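Local atomic coordinates of fimbrial structural subunit (Actinomyces naeslundii, PDB entry 3QDH), a protein that builds the shaft of Actinomyces type 2 fimbriae, adhesive surface fibres that mediate attachment to streptococci and host cells in oral biofilms. Residues A[228-233]-A[237-242]. Numbering follows the deposited sequence.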
# COMPACT_ATOMS: atom_id res chain seq x y z
N ILE A 228 -7.61 -0.41 7.36
CA ILE A 228 -8.29 -1.28 8.31
C ILE A 228 -7.42 -2.46 8.73
O ILE A 228 -7.17 -2.66 9.93
CB ILE A 228 -9.65 -1.77 7.76
CG1 ILE A 228 -10.63 -0.59 7.72
CG2 ILE A 228 -10.24 -2.90 8.62
CD1 ILE A 228 -11.92 -0.90 7.03
N SER A 229 -6.96 -3.23 7.74
CA SER A 229 -6.18 -4.45 7.97
C SER A 229 -5.64 -4.97 6.64
O SER A 229 -6.09 -4.55 5.57
CB SER A 229 -7.06 -5.53 8.59
OG SER A 229 -7.95 -6.05 7.62
N ASP A 230 -4.67 -5.88 6.71
CA ASP A 230 -4.21 -6.56 5.50
C ASP A 230 -4.13 -8.08 5.67
O ASP A 230 -4.30 -8.59 6.78
CB ASP A 230 -2.90 -5.95 4.96
CG ASP A 230 -1.72 -6.11 5.91
OD1 ASP A 230 -1.47 -7.24 6.37
OD2 ASP A 230 -1.02 -5.11 6.18
N SER A 231 -3.87 -8.78 4.57
CA SER A 231 -3.94 -10.24 4.53
C SER A 231 -2.65 -10.92 4.99
O SER A 231 -2.57 -12.15 4.99
CB SER A 231 -4.33 -10.70 3.12
OG SER A 231 -3.35 -10.30 2.16
N ILE A 232 -1.66 -10.14 5.41
CA ILE A 232 -0.36 -10.70 5.81
C ILE A 232 -0.33 -11.03 7.30
O ILE A 232 -0.71 -10.21 8.12
CB ILE A 232 0.82 -9.73 5.50
CG1 ILE A 232 0.71 -9.16 4.08
CG2 ILE A 232 2.17 -10.43 5.75
CD1 ILE A 232 0.77 -10.21 2.96
N ASP A 233 0.11 -12.23 7.63
CA ASP A 233 0.29 -12.62 9.04
C ASP A 233 1.71 -12.34 9.51
O ASP A 233 2.63 -12.16 8.70
CB ASP A 233 -0.07 -14.09 9.24
CG ASP A 233 -0.87 -14.34 10.52
OD1 ASP A 233 -1.18 -13.37 11.27
OD2 ASP A 233 -1.21 -15.52 10.75
N ARG A 237 2.94 -6.49 13.58
CA ARG A 237 2.73 -5.80 12.30
C ARG A 237 1.68 -4.68 12.34
O ARG A 237 1.35 -4.12 11.29
CB ARG A 237 2.37 -6.81 11.19
CG ARG A 237 3.58 -7.44 10.51
CD ARG A 237 3.18 -8.32 9.32
NE ARG A 237 3.08 -7.59 8.05
CZ ARG A 237 1.95 -7.07 7.55
NH1 ARG A 237 0.81 -7.17 8.22
NH2 ARG A 237 1.98 -6.45 6.38
N ASP A 238 1.17 -4.36 13.52
CA ASP A 238 0.12 -3.34 13.64
C ASP A 238 -1.10 -3.78 12.80
O ASP A 238 -1.72 -2.98 12.11
CB ASP A 238 0.66 -1.96 13.18
CG ASP A 238 -0.39 -0.86 13.22
OD1 ASP A 238 -1.16 -0.79 14.22
OD2 ASP A 238 -0.44 -0.05 12.27
N ASN A 239 -1.41 -5.07 12.88
CA ASN A 239 -2.39 -5.68 11.99
C ASN A 239 -3.19 -6.76 12.70
O ASN A 239 -2.76 -7.30 13.72
CB ASN A 239 -1.69 -6.29 10.76
CG ASN A 239 -2.67 -6.79 9.70
OD1 ASN A 239 -3.63 -6.11 9.35
ND2 ASN A 239 -2.41 -7.99 9.18
N GLN A 240 -4.37 -7.05 12.16
CA GLN A 240 -5.14 -8.23 12.52
C GLN A 240 -5.69 -8.81 11.22
O GLN A 240 -6.63 -8.26 10.63
CB GLN A 240 -6.25 -7.90 13.52
CG GLN A 240 -6.59 -9.05 14.45
CD GLN A 240 -7.50 -8.65 15.60
OE1 GLN A 240 -7.04 -8.29 16.68
NE2 GLN A 240 -8.80 -8.71 15.37
N LYS A 241 -5.08 -9.91 10.78
CA LYS A 241 -5.27 -10.48 9.44
C LYS A 241 -6.71 -10.56 8.93
O LYS A 241 -7.00 -10.18 7.79
CB LYS A 241 -4.61 -11.87 9.38
CG LYS A 241 -4.42 -12.46 8.00
CD LYS A 241 -4.22 -13.98 8.10
CE LYS A 241 -3.61 -14.58 6.84
NZ LYS A 241 -4.46 -14.38 5.63
N ASP A 242 -7.62 -11.05 9.76
CA ASP A 242 -8.99 -11.31 9.33
C ASP A 242 -9.99 -10.24 9.79
O ASP A 242 -11.19 -10.50 9.90
CB ASP A 242 -9.45 -12.70 9.79
CG ASP A 242 -8.71 -13.84 9.08
OD1 ASP A 242 -8.67 -13.84 7.82
OD2 ASP A 242 -8.18 -14.73 9.77
O HOH W 1 -7.45 -8.15 5.70
O HOH W 2 -0.19 -3.60 8.43
O HOH W 3 0.17 -9.54 10.58
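An Asx turn at the end of strand 220-230, in the SpaA-like domain of the pilin, meets the returning loop through Asp230 and the side chains of Arg237 and Asn239. Asp230 OD1 closes the turn by accepting from Ile232 N at 3.1 Å, on its anti side, while its syn lone pair receives Arg237 NH1 at 2.9 Å. With Arg237 NH2 reaching Asp230 OD2 at 3.3 Å, the guanidinium grips the carboxylate end-on, one nitrogen to each oxygen, although the two planes stand 66° apart. A bend at chi3 (88°) sets the Arg237 guanidinium against Ile232, whose CB lies over the centre of one face, 3.5 Å from Arg237 CZ. The Asn239 amide pairs with the N-H and C=O of Asp230 much as a neighbouring strand would: OD1 accepts a hydrogen bond from Asp230 N at 2.8 Å and ND2 donates to Asp230 O at 3.1 Å, both nearly straight. Farther along, Lys241 gives NZ to Ser231 O at 3.0 Å. One water joins Ser229 OG to Lys241 O; the same hydroxyl also bonds Ala243 O. Beyond the contact, strand 220-230 pairs with strand 154-165, where Ile228 and Ser229 form a classic bulge opposite Arg157, and Arg237 NH2 also binds Ile10 O, tying the loop to the N-terminal part of the chain.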